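Local coordinates for protein blood group a-and b-cleaving endo-beta-galactosidase (Streptococcus pneumoniae, PDB 2YGM) that probably binds blood-group glycans through tandem NPCBM-type carbohydrate-binding modules of a streptococcal endo-beta-galactosidase that cleaves A and B antigens, at residues D11-S16 against V28-P33; D74-G79 against N142-S147; E81-Y86 against I135-P140; I177-L182 against I266-I271; P216-N221 against A340-L345. All blocks are in the same frame, centred on the assembly; numbering follows the deposited sequence.

Interaction 1 of 5, residues D11-S16 against V28-P33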
# COMPACT_ATOMS: atom_id res chain seq x y z
N ASP A 11 7.15 -7.38 -0.24
CA ASP A 11 7.11 -6.23 -1.14
C ASP A 11 8.51 -5.68 -1.41
O ASP A 11 8.67 -4.56 -1.90
CB ASP A 11 6.19 -5.13 -0.58
CG ASP A 11 4.74 -5.59 -0.44
OD1 ASP A 11 4.38 -6.64 -1.01
OD2 ASP A 11 3.96 -4.89 0.23
N MET A 12 9.52 -6.49 -1.07
CA MET A 12 10.92 -6.14 -1.30
C MET A 12 11.63 -7.19 -2.15
O MET A 12 11.03 -8.17 -2.59
CB MET A 12 11.67 -6.00 0.02
CG MET A 12 11.14 -4.95 0.97
SD MET A 12 12.29 -4.75 2.34
CE MET A 12 11.15 -4.74 3.71
N ASP A 13 12.93 -6.97 -2.38
CA ASP A 13 13.77 -7.94 -3.06
C ASP A 13 14.79 -8.51 -2.10
O ASP A 13 15.53 -7.77 -1.44
CB ASP A 13 14.47 -7.31 -4.26
CG ASP A 13 13.51 -6.98 -5.40
OD1 ASP A 13 12.82 -7.90 -5.89
OD2 ASP A 13 13.46 -5.80 -5.80
N TRP A 14 14.83 -9.84 -2.02
CA TRP A 14 15.88 -10.52 -1.27
C TRP A 14 17.17 -10.53 -2.08
O TRP A 14 17.15 -10.72 -3.29
CB TRP A 14 15.46 -11.95 -0.89
CG TRP A 14 15.05 -12.84 -2.03
CD1 TRP A 14 15.84 -13.29 -3.05
CD2 TRP A 14 13.76 -13.44 -2.23
NE1 TRP A 14 15.11 -14.10 -3.89
CE2 TRP A 14 13.84 -14.21 -3.41
CE3 TRP A 14 12.54 -13.38 -1.54
CZ2 TRP A 14 12.74 -14.93 -3.91
CZ3 TRP A 14 11.45 -14.09 -2.04
CH2 TRP A 14 11.57 -14.86 -3.22
N SER A 15 18.30 -10.33 -1.39
CA SER A 15 19.61 -10.41 -2.03
C SER A 15 20.00 -11.87 -2.27
O SER A 15 20.84 -12.16 -3.13
CB SER A 15 20.66 -9.70 -1.19
OG SER A 15 20.76 -10.28 0.10
N SER A 16 19.38 -12.78 -1.51
CA SER A 16 19.57 -14.23 -1.66
C SER A 16 18.44 -14.99 -0.97
O SER A 16 17.83 -14.49 -0.02
CB SER A 16 20.92 -14.67 -1.09
OG SER A 16 21.06 -14.24 0.25
N VAL A 28 11.40 -19.61 -3.57
CA VAL A 28 10.78 -19.05 -2.36
C VAL A 28 9.55 -18.22 -2.72
O VAL A 28 9.62 -17.30 -3.54
CB VAL A 28 11.80 -18.19 -1.56
CG1 VAL A 28 11.11 -17.38 -0.47
CG2 VAL A 28 12.89 -19.08 -0.95
N GLN A 29 8.41 -18.54 -2.10
CA GLN A 29 7.15 -17.88 -2.44
C GLN A 29 6.83 -16.65 -1.60
O GLN A 29 6.86 -16.71 -0.36
CB GLN A 29 5.99 -18.88 -2.41
CG GLN A 29 6.01 -19.94 -3.52
CD GLN A 29 6.07 -19.34 -4.92
OE1 GLN A 29 5.63 -18.21 -5.16
NE2 GLN A 29 6.61 -20.11 -5.86
N LYS A 30 6.54 -15.55 -2.28
CA LYS A 30 6.02 -14.34 -1.65
C LYS A 30 4.51 -14.47 -1.48
O LYS A 30 3.80 -14.85 -2.42
CB LYS A 30 6.34 -13.10 -2.49
CG LYS A 30 7.81 -12.75 -2.57
CD LYS A 30 8.06 -11.59 -3.53
CE LYS A 30 9.53 -11.18 -3.52
NZ LYS A 30 9.82 -10.06 -4.47
N ASP A 31 4.03 -14.18 -0.27
CA ASP A 31 2.59 -14.15 0.05
C ASP A 31 1.85 -15.46 -0.26
O ASP A 31 0.71 -15.43 -0.73
CB ASP A 31 1.91 -12.96 -0.64
CG ASP A 31 2.59 -11.64 -0.34
OD1 ASP A 31 3.04 -11.44 0.81
OD2 ASP A 31 2.67 -10.79 -1.26
N ALA A 32 2.49 -16.59 0.03
CA ALA A 32 1.91 -17.92 -0.18
C ALA A 32 2.79 -19.01 0.43
O ALA A 32 4.00 -18.81 0.59
CB ALA A 32 1.70 -18.19 -1.68
N PRO A 33 2.19 -20.17 0.79
CA PRO A 33 2.97 -21.34 1.19
C PRO A 33 3.85 -21.84 0.04
O PRO A 33 3.53 -21.60 -1.13
CB PRO A 33 1.90 -22.38 1.53
CG PRO A 33 0.69 -21.59 1.85
CD PRO A 33 0.74 -20.39 0.95
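The indole of Trp14 overlaps the side chain of Val28 as the two run antiparallel, the far corner of its six-membered ring set against the valine: CZ3 of Trp14 lies 3.7 Å from CG1 of Val28. The backbone joins in, since Val28 O meets the rim of the indole close to its plane, 3.1 Å from Trp14 CH2. A chi1 of 56° sets CG of Trp14 between its own backbone N and carbonyl carbon, which swings the indole toward 28-33. Lys30 then runs out fully extended from strand 29-30 and crosses the indole obliquely, its CE 3.8 Å from Trp14 CZ3. At its end NZ donates to Met12 O at 2.9 Å, nearly along the C=O axis, while Asp13 OD1 offers a long salt bridge at 4.0 Å. Ile71 and Tyr73 of strand 69-74 also touch Trp14. The carboxylates of Asp11 and Asp31 come near each other; Lys59 forms salt bridges with both, and OD1 of Asp31 is hydrogen-bonded to Ser10 OG and Gly60 N. Two lysines thus do different work: Lys30 pairs a carbonyl bond with aliphatic packing, and Lys59 probably offsets the repulsion of two acids.

Interaction 2 of 5, residues D74-G79 against N142-S147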
# COMPACT_ATOMS: atom_id res chain seq x y z
N ASP A 74 18.97 -6.99 2.11
CA ASP A 74 19.86 -5.86 2.28
C ASP A 74 19.05 -4.67 2.80
O ASP A 74 18.13 -4.19 2.13
CB ASP A 74 20.53 -5.51 0.95
CG ASP A 74 21.59 -4.44 1.10
OD1 ASP A 74 21.31 -3.36 1.68
OD2 ASP A 74 22.73 -4.67 0.62
N ILE A 75 19.41 -4.19 3.99
CA ILE A 75 18.70 -3.09 4.63
C ILE A 75 19.62 -1.92 5.03
O ILE A 75 19.27 -1.12 5.90
CB ILE A 75 17.83 -3.58 5.84
CG1 ILE A 75 18.66 -4.38 6.85
CG2 ILE A 75 16.65 -4.41 5.37
CD1 ILE A 75 18.86 -3.67 8.15
N SER A 76 20.77 -1.83 4.36
CA SER A 76 21.75 -0.74 4.56
C SER A 76 21.12 0.64 4.57
O SER A 76 20.35 0.99 3.66
CB SER A 76 22.83 -0.78 3.46
OG SER A 76 23.74 -1.85 3.64
N GLY A 77 21.43 1.42 5.60
CA GLY A 77 21.00 2.82 5.71
C GLY A 77 19.52 3.12 5.52
O GLY A 77 19.17 4.21 5.08
N GLN A 78 18.66 2.17 5.87
CA GLN A 78 17.21 2.39 5.77
C GLN A 78 16.57 2.77 7.11
O GLN A 78 15.38 3.08 7.17
CB GLN A 78 16.51 1.17 5.15
CG GLN A 78 16.95 0.87 3.72
CD GLN A 78 15.86 0.21 2.89
OE1 GLN A 78 14.68 0.27 3.24
NE2 GLN A 78 16.25 -0.41 1.78
N GLY A 79 17.38 2.73 8.18
CA GLY A 79 16.97 3.22 9.50
C GLY A 79 16.00 2.36 10.29
O GLY A 79 15.39 2.84 11.25
N ASN A 142 22.93 0.67 12.99
CA ASN A 142 23.49 0.70 11.64
C ASN A 142 23.52 -0.66 10.94
O ASN A 142 24.50 -1.01 10.26
CB ASN A 142 24.90 1.33 11.66
CG ASN A 142 24.94 2.62 12.47
OD1 ASN A 142 24.09 3.50 12.31
ND2 ASN A 142 25.95 2.74 13.34
N ALA A 143 22.45 -1.43 11.09
CA ALA A 143 22.36 -2.78 10.54
C ALA A 143 22.32 -2.77 9.02
O ALA A 143 21.72 -1.89 8.41
CB ALA A 143 21.15 -3.49 11.10
N LYS A 144 22.94 -3.78 8.41
CA LYS A 144 23.07 -3.84 6.96
C LYS A 144 22.32 -5.01 6.33
O LYS A 144 21.71 -4.87 5.26
CB LYS A 144 24.54 -3.89 6.57
CG LYS A 144 25.31 -2.62 6.90
CD LYS A 144 26.78 -2.90 7.17
CE LYS A 144 27.51 -1.64 7.62
NZ LYS A 144 26.92 -1.06 8.86
N LYS A 145 22.34 -6.16 7.00
CA LYS A 145 21.81 -7.40 6.44
C LYS A 145 21.00 -8.19 7.46
O LYS A 145 21.48 -8.48 8.56
CB LYS A 145 22.97 -8.25 5.90
CG LYS A 145 22.56 -9.38 4.97
CD LYS A 145 23.74 -10.31 4.74
CE LYS A 145 23.37 -11.48 3.86
NZ LYS A 145 24.41 -12.55 3.92
N ILE A 146 19.77 -8.54 7.10
CA ILE A 146 18.92 -9.37 7.94
C ILE A 146 18.68 -10.72 7.26
O ILE A 146 18.49 -10.78 6.05
CB ILE A 146 17.58 -8.65 8.31
CG1 ILE A 146 16.78 -9.48 9.33
CG2 ILE A 146 16.76 -8.32 7.06
CD1 ILE A 146 15.70 -8.70 10.08
N SER A 147 18.72 -11.79 8.05
CA SER A 147 18.59 -13.14 7.52
C SER A 147 17.56 -13.99 8.27
O SER A 147 17.65 -14.17 9.49
CB SER A 147 19.95 -13.85 7.50
OG SER A 147 20.80 -13.29 6.51
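Lys144 O accepts the shortest polar bond between the two segments, from Ile75 N at 2.7 Å; the N-H points at it with an angle of 164°, though the donor is tilted from the carbonyl plane. Next along, Ser76 N is held by the side chain of Asp74, whose OD1 accepts at 3.1 Å, on the anti side of the carboxylate and tilted out of its plane, closing an Asx turn. With CG of Asp74 anti to its backbone N (chi1 -173°), the carboxylate folds along the chain to reach that amide. Here strand 69-74 runs out beside strand 145-151 in the five-stranded sheet of the first NPCBM-type beta-sandwich; Asp74 and Lys145 form an antiparallel non-hydrogen-bonded pair, and a type II turn from Ile75 to Gln78 then leads the chain off. Beneath the turn, Ile75 lays its CD1 3.7 Å from Ala143 CB, and its CG2 branch lies near CG2 of Ile146. Leu168 of the facing sheet touches both isoleucines. On the outer side Ser76 OG packs against the start of the Lys144 chain, 3.7 Å from CB. That lysine bends at its last torsion (chi4 59°), bringing NZ back to Asn142 O at 2.8 Å.

Interaction 3 of 5, residues E81-Y86 against I135-P140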
# COMPACT_ATOMS: atom_id res chain seq x y z
N GLU A 81 14.18 -0.29 12.85
CA GLU A 81 14.31 -0.43 14.30
C GLU A 81 13.82 -1.79 14.81
O GLU A 81 14.33 -2.31 15.80
CB GLU A 81 13.54 0.69 15.01
CG GLU A 81 13.93 2.11 14.61
CD GLU A 81 12.88 3.15 14.98
OE1 GLU A 81 11.69 2.78 15.12
OE2 GLU A 81 13.24 4.33 15.13
N LYS A 82 12.82 -2.35 14.13
CA LYS A 82 12.17 -3.57 14.59
C LYS A 82 11.83 -4.48 13.43
O LYS A 82 11.46 -4.01 12.35
CB LYS A 82 10.87 -3.24 15.34
CG LYS A 82 11.04 -2.44 16.63
CD LYS A 82 9.70 -1.83 17.09
CE LYS A 82 8.73 -2.90 17.57
NZ LYS A 82 7.37 -2.38 17.88
N PHE A 83 11.97 -5.79 13.65
CA PHE A 83 11.45 -6.78 12.72
C PHE A 83 10.40 -7.62 13.44
O PHE A 83 10.65 -8.10 14.54
CB PHE A 83 12.57 -7.67 12.17
CG PHE A 83 12.07 -8.90 11.46
CD1 PHE A 83 11.47 -8.79 10.20
CD2 PHE A 83 12.18 -10.15 12.04
CE1 PHE A 83 10.99 -9.92 9.54
CE2 PHE A 83 11.71 -11.29 11.39
CZ PHE A 83 11.12 -11.17 10.13
N GLU A 84 9.23 -7.78 12.82
CA GLU A 84 8.12 -8.49 13.45
C GLU A 84 7.43 -9.45 12.49
O GLU A 84 7.17 -9.12 11.34
CB GLU A 84 7.10 -7.51 14.04
CG GLU A 84 7.64 -6.64 15.18
CD GLU A 84 6.57 -5.78 15.84
OE1 GLU A 84 5.41 -5.79 15.39
OE2 GLU A 84 6.90 -5.09 16.82
N THR A 85 7.13 -10.65 13.00
CA THR A 85 6.50 -11.69 12.20
C THR A 85 5.87 -12.76 13.07
O THR A 85 6.21 -12.90 14.24
CB THR A 85 7.51 -12.37 11.24
OG1 THR A 85 6.83 -13.31 10.40
CG2 THR A 85 8.60 -13.10 12.02
N TYR A 86 4.95 -13.51 12.50
CA TYR A 86 4.56 -14.79 13.05
C TYR A 86 5.50 -15.83 12.44
O TYR A 86 5.93 -15.68 11.29
CB TYR A 86 3.11 -15.12 12.68
CG TYR A 86 2.06 -14.43 13.52
CD1 TYR A 86 1.59 -15.01 14.70
CD2 TYR A 86 1.51 -13.21 13.13
CE1 TYR A 86 0.61 -14.39 15.47
CE2 TYR A 86 0.53 -12.58 13.89
CZ TYR A 86 0.08 -13.18 15.07
OH TYR A 86 -0.89 -12.57 15.83
N ILE A 135 7.03 -12.78 17.09
CA ILE A 135 8.28 -12.27 17.61
C ILE A 135 8.52 -10.83 17.20
O ILE A 135 8.15 -10.41 16.11
CB ILE A 135 9.48 -13.17 17.19
CG1 ILE A 135 9.65 -13.19 15.66
CG2 ILE A 135 9.31 -14.58 17.74
CD1 ILE A 135 10.96 -13.82 15.18
N SER A 136 9.14 -10.07 18.10
CA SER A 136 9.59 -8.73 17.78
C SER A 136 11.09 -8.68 18.02
O SER A 136 11.55 -8.86 19.15
CB SER A 136 8.87 -7.68 18.63
OG SER A 136 9.23 -6.38 18.23
N VAL A 137 11.85 -8.46 16.95
CA VAL A 137 13.31 -8.48 17.01
C VAL A 137 13.88 -7.09 16.79
O VAL A 137 13.67 -6.48 15.73
CB VAL A 137 13.91 -9.45 15.95
CG1 VAL A 137 15.41 -9.60 16.16
CG2 VAL A 137 13.22 -10.81 16.01
N THR A 138 14.62 -6.60 17.78
CA THR A 138 15.24 -5.28 17.73
C THR A 138 16.34 -5.24 16.68
O THR A 138 17.07 -6.21 16.51
CB THR A 138 15.80 -4.87 19.11
OG1 THR A 138 14.79 -5.06 20.10
CG2 THR A 138 16.25 -3.42 19.12
N ILE A 139 16.44 -4.12 15.98
CA ILE A 139 17.47 -3.93 14.96
C ILE A 139 18.46 -2.87 15.43
O ILE A 139 18.05 -1.78 15.82
CB ILE A 139 16.84 -3.56 13.58
CG1 ILE A 139 15.88 -4.65 13.12
CG2 ILE A 139 17.93 -3.35 12.53
CD1 ILE A 139 14.98 -4.22 11.99
N PRO A 140 19.77 -3.20 15.42
CA PRO A 140 20.82 -2.25 15.82
C PRO A 140 20.86 -1.01 14.93
O PRO A 140 20.41 -1.06 13.78
CB PRO A 140 22.11 -3.06 15.68
CG PRO A 140 21.67 -4.49 15.81
CD PRO A 140 20.33 -4.54 15.15
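Phe83 and Val137 are paired across two antiparallel strands, 82-86 and 135-138, in one sheet of the first beta-sandwich, and their side chains mark the tightly packed side. They are a hydrogen-bonded pair: Val137 N gives to Phe83 O at 2.7 Å, almost straight at 174°, and Phe83 N returns a bond to Val137 O at 2.8 Å. On the buried face the two side chains lie alongside, pointing the same way, with CG2 of Val137 at the edge of the phenyl ring. Thr85 and Ile135 repeat the arrangement, CG2 to CG1 at 3.8 Å, while Ile108 of the opposite sheet covers Phe83 and Ile135. Ile139 closes this row, its CD1 folded over the Lys82 carbonyl carbon at 3.5 Å. The other face, carrying Lys82, Glu84, Ser136 and Thr138, is looser and polar. There Lys82, bent at chi3 (69°), curls its NZ back to OE2 of Glu84 in a salt bridge whose hydrogen bond is weak. Across the pair Ser136 OG lies 3.0 Å from Glu84 OE2, with Lys82 CE also near. A classic beta bulge sets both Glu81 and Lys82 opposite Ile169. Ile139 N still bonds to Glu81 O at 2.8 Å, but from above the carbonyl plane, 50° out of it.

Interaction 4 of 5, residues I177-L182 against I266-I271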
# COMPACT_ATOMS: atom_id res chain seq x y z
N ILE A 177 3.87 9.44 0.71
CA ILE A 177 2.49 9.34 0.24
C ILE A 177 2.30 8.25 -0.82
O ILE A 177 2.95 8.25 -1.87
CB ILE A 177 1.93 10.70 -0.26
CG1 ILE A 177 2.31 11.85 0.70
CG2 ILE A 177 0.43 10.62 -0.50
CD1 ILE A 177 1.73 11.74 2.11
N THR A 178 1.41 7.32 -0.52
CA THR A 178 1.04 6.22 -1.41
C THR A 178 -0.48 6.11 -1.38
O THR A 178 -1.12 6.64 -0.45
CB THR A 178 1.66 4.87 -0.96
OG1 THR A 178 1.07 4.45 0.28
CG2 THR A 178 3.18 4.98 -0.80
N PRO A 179 -1.08 5.45 -2.39
CA PRO A 179 -2.52 5.24 -2.39
C PRO A 179 -3.05 4.51 -1.16
O PRO A 179 -4.15 4.81 -0.70
CB PRO A 179 -2.75 4.40 -3.64
CG PRO A 179 -1.65 4.80 -4.55
CD PRO A 179 -0.47 5.06 -3.67
N ASP A 180 -2.27 3.57 -0.63
CA ASP A 180 -2.68 2.79 0.54
C ASP A 180 -2.68 3.63 1.81
O ASP A 180 -3.55 3.46 2.67
CB ASP A 180 -1.80 1.54 0.71
CG ASP A 180 -2.01 0.52 -0.39
OD1 ASP A 180 -3.00 0.65 -1.15
OD2 ASP A 180 -1.19 -0.41 -0.50
N LEU A 181 -1.71 4.53 1.93
CA LEU A 181 -1.67 5.45 3.06
C LEU A 181 -2.89 6.37 3.11
O LEU A 181 -3.41 6.65 4.20
CB LEU A 181 -0.38 6.29 3.04
CG LEU A 181 -0.19 7.31 4.16
CD1 LEU A 181 -0.17 6.65 5.55
CD2 LEU A 181 1.08 8.11 3.93
N LEU A 182 -3.35 6.81 1.94
CA LEU A 182 -4.53 7.67 1.85
C LEU A 182 -5.81 6.86 2.06
O LEU A 182 -6.84 7.41 2.46
CB LEU A 182 -4.58 8.41 0.50
CG LEU A 182 -3.43 9.33 0.09
CD1 LEU A 182 -3.75 10.02 -1.23
CD2 LEU A 182 -3.11 10.36 1.15
N ILE A 266 -3.22 17.32 -0.02
CA ILE A 266 -2.70 16.11 -0.66
C ILE A 266 -3.81 15.35 -1.37
O ILE A 266 -4.87 15.10 -0.80
CB ILE A 266 -1.98 15.16 0.34
CG1 ILE A 266 -0.98 15.92 1.22
CG2 ILE A 266 -1.27 14.03 -0.42
CD1 ILE A 266 -0.28 15.05 2.26
N SER A 267 -3.54 15.00 -2.63
CA SER A 267 -4.46 14.21 -3.45
C SER A 267 -3.74 13.68 -4.68
O SER A 267 -2.82 14.31 -5.19
CB SER A 267 -5.64 15.07 -3.90
OG SER A 267 -6.62 14.27 -4.55
N TYR A 268 -4.18 12.50 -5.14
CA TYR A 268 -3.88 12.06 -6.50
C TYR A 268 -4.95 12.62 -7.42
O TYR A 268 -6.13 12.71 -7.05
CB TYR A 268 -3.85 10.53 -6.60
CG TYR A 268 -2.61 9.90 -5.99
CD1 TYR A 268 -2.57 9.57 -4.64
CD2 TYR A 268 -1.48 9.64 -6.76
CE1 TYR A 268 -1.45 8.99 -4.07
CE2 TYR A 268 -0.34 9.06 -6.20
CZ TYR A 268 -0.33 8.74 -4.85
OH TYR A 268 0.78 8.18 -4.27
N VAL A 269 -4.53 13.01 -8.63
CA VAL A 269 -5.42 13.60 -9.62
C VAL A 269 -5.31 12.87 -10.95
O VAL A 269 -4.21 12.64 -11.45
CB VAL A 269 -5.14 15.12 -9.80
CG1 VAL A 269 -6.11 15.75 -10.80
CG2 VAL A 269 -5.23 15.85 -8.46
N GLY A 270 -6.46 12.49 -11.51
CA GLY A 270 -6.53 11.86 -12.83
C GLY A 270 -7.97 11.66 -13.28
O GLY A 270 -8.89 12.17 -12.65
N ILE A 271 -8.15 10.91 -14.37
CA ILE A 271 -9.47 10.55 -14.87
C ILE A 271 -9.84 9.18 -14.33
O ILE A 271 -9.01 8.26 -14.35
CB ILE A 271 -9.52 10.54 -16.44
CG1 ILE A 271 -9.46 11.96 -17.01
CG2 ILE A 271 -10.79 9.89 -16.96
CD1 ILE A 271 -8.12 12.33 -17.57
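Apolar packing carries most of this contact, and Tyr268 is at its centre. Leu182 CD1 comes up to the rim of the phenol ring, near its plane, 3.6 Å from CD1 of Tyr268, the two side chains crossing at a slant. Further out Pro179 crosses the tyrosine at about a right angle, its CD 3.9 Å from CZ. Beside the ring Ile177 and Ile266 reach toward each other tip to tip, with their CG2 methyls 3.8 Å apart and their CD1 methyls 3.9 Å apart. In Ile266 the CG2 branch stands anti to the backbone N and CG1 anti to the carbonyl carbon (chi1 -48°), which leaves a methyl of each branch meeting its counterpart on Ile177. Leu316 of strand 315-320 touches Ile177 and Tyr268 as well.

Polar contacts are few. The hydroxyl of Tyr268 gives a weak hydrogen bond to Ile177 O at 3.2 Å, just ahead of the helix. Within 177-182 the helix start is fixed separately: Thr178 is the N-cap, and its OG1 accepts from Leu181 N at 3.2 Å.

Taken together, a short capped helix, 179-184, is laid by its apolar side onto strand 262-270, a plain helix-on-sheet packing against the six-stranded antiparallel sheet of the second NPCBM-type beta-sandwich.

Interaction 5 of 5, residues P216-N221 against A340-L345. With NA (sodium ion), chain F.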
# COMPACT_ATOMS: atom_id res chain seq x y z
N PRO A 216 -16.92 8.94 -8.47
CA PRO A 216 -16.76 9.68 -9.74
C PRO A 216 -18.07 10.38 -10.11
O PRO A 216 -19.14 9.91 -9.73
CB PRO A 216 -16.43 8.59 -10.76
CG PRO A 216 -16.93 7.32 -10.14
CD PRO A 216 -16.73 7.49 -8.67
N PHE A 217 -17.97 11.49 -10.84
CA PHE A 217 -19.13 12.37 -11.08
C PHE A 217 -20.37 11.65 -11.62
O PHE A 217 -21.35 11.49 -10.89
CB PHE A 217 -18.75 13.56 -11.97
CG PHE A 217 -19.79 14.64 -12.01
CD1 PHE A 217 -19.81 15.64 -11.05
CD2 PHE A 217 -20.75 14.65 -13.02
CE1 PHE A 217 -20.78 16.64 -11.07
CE2 PHE A 217 -21.73 15.65 -13.06
CZ PHE A 217 -21.74 16.65 -12.09
N THR A 218 -20.32 11.23 -12.88
CA THR A 218 -21.46 10.59 -13.55
C THR A 218 -21.96 9.31 -12.86
O THR A 218 -23.16 9.21 -12.56
CB THR A 218 -21.17 10.33 -15.06
OG1 THR A 218 -21.02 11.59 -15.73
CG2 THR A 218 -22.30 9.56 -15.73
N PRO A 219 -21.07 8.33 -12.59
CA PRO A 219 -21.57 7.14 -11.88
C PRO A 219 -22.15 7.48 -10.50
O PRO A 219 -23.15 6.88 -10.10
CB PRO A 219 -20.32 6.26 -11.73
CG PRO A 219 -19.43 6.70 -12.84
CD PRO A 219 -19.65 8.18 -12.95
N GLY A 220 -21.55 8.44 -9.81
CA GLY A 220 -22.07 8.92 -8.53
C GLY A 220 -23.44 9.55 -8.63
O GLY A 220 -24.30 9.32 -7.77
N ASN A 221 -23.65 10.35 -9.67
CA ASN A 221 -24.92 11.03 -9.91
C ASN A 221 -26.05 10.10 -10.36
O ASN A 221 -27.22 10.47 -10.27
CB ASN A 221 -24.74 12.16 -10.93
CG ASN A 221 -24.21 13.42 -10.30
OD1 ASN A 221 -24.94 14.13 -9.60
ND2 ASN A 221 -22.94 13.72 -10.54
N ALA A 340 -14.75 14.75 -22.95
CA ALA A 340 -14.35 14.13 -21.68
C ALA A 340 -13.75 15.14 -20.70
O ALA A 340 -12.57 15.51 -20.81
CB ALA A 340 -13.38 12.98 -21.94
N ASP A 341 -14.57 15.59 -19.75
CA ASP A 341 -14.15 16.60 -18.78
C ASP A 341 -14.14 16.11 -17.33
O ASP A 341 -13.77 16.85 -16.42
CB ASP A 341 -15.03 17.85 -18.89
CG ASP A 341 -14.79 18.64 -20.17
OD1 ASP A 341 -13.61 18.84 -20.56
OD2 ASP A 341 -15.79 19.08 -20.78
N GLU A 342 -14.54 14.86 -17.11
CA GLU A 342 -14.69 14.32 -15.76
C GLU A 342 -13.37 14.04 -15.06
O GLU A 342 -12.57 13.22 -15.51
CB GLU A 342 -15.56 13.06 -15.75
CG GLU A 342 -16.94 13.28 -16.36
CD GLU A 342 -18.06 12.65 -15.55
OE1 GLU A 342 -17.79 11.82 -14.66
OE2 GLU A 342 -19.23 13.01 -15.81
N LEU A 343 -13.15 14.75 -13.95
CA LEU A 343 -11.97 14.59 -13.09
C LEU A 343 -12.32 13.89 -11.79
O LEU A 343 -13.45 14.00 -11.30
CB LEU A 343 -11.36 15.95 -12.74
CG LEU A 343 -10.12 16.46 -13.47
CD1 LEU A 343 -9.51 17.59 -12.68
CD2 LEU A 343 -9.11 15.36 -13.65
N VAL A 344 -11.34 13.19 -11.21
CA VAL A 344 -11.45 12.71 -9.83
C VAL A 344 -10.22 13.09 -9.02
O VAL A 344 -9.10 13.07 -9.52
CB VAL A 344 -11.73 11.19 -9.72
CG1 VAL A 344 -13.20 10.89 -9.94
CG2 VAL A 344 -10.85 10.38 -10.66
N LEU A 345 -10.46 13.45 -7.77
CA LEU A 345 -9.38 13.69 -6.82
C LEU A 345 -9.38 12.52 -5.84
O LEU A 345 -10.27 12.41 -4.99
CB LEU A 345 -9.55 15.04 -6.10
CG LEU A 345 -9.89 16.28 -6.95
CD1 LEU A 345 -10.25 17.47 -6.08
CD2 LEU A 345 -8.77 16.64 -7.91
NA NA F . -12.29 18.00 -22.64
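Glu342 reaches from its strand to the first turn of helix 217-221, where its OE1 takes the backbone amide of Thr218. That bond, 3.1 Å from Thr218 N and nearly straight at 172°, uses the syn lone pair of the oxygen. The same OE1 lies 3.3 Å from CB of Phe217, and the phenyl ring stands almost perpendicular to the carboxylate plane. The short approach of the Thr218 hydroxyl to the other oxygen is doubtful. A bend at chi2 (-136°) brings the carboxylate across both side chains at about a right angle. Alongside, Val344 points its CG1 at the proline before the helix, 3.8 Å from Pro216 CA.

In the next shell, Asn221 turns its ND2 back over one face of the Phe217 ring, above its centre, and donates from it to Phe217 O at 2.8 Å, coming from well above the carbonyl plane; Asn221 N uses the same oxygen. Thr210 N holds the OD1 of that amide. On the strand side, Asp341, just before Glu342, binds a sodium ion through OD1 at 2.6 Å, as does Asp284 O. A carboxylate accepting from a first-turn amide suits the helix dipole and would be expected to stabilise the negative charge of Glu342.

In the fold
Interactions 1, 2 and 3 belong to the first NPCBM-type module; interaction 5 lies in the second, and interaction 4 sets helix 179-184 on a strand of that second module. Interaction 1 is a surface contact governed by lysines and an indole, whereas 2 and 3 are partly buried and joined through the core, where Ile146 CD1 packs on Phe83 CG at 3.9 Å. Interaction 3 is a regular strand pairing, interaction 2 the fraying end of one in the other sheet. Interactions 4 and 5 use the neighbouring strands 262-270 and 342-352 of one sheet, each laying a short helix on it, one by apolar packing, the other through a carboxylate on a helix amide together with proline-valine packing.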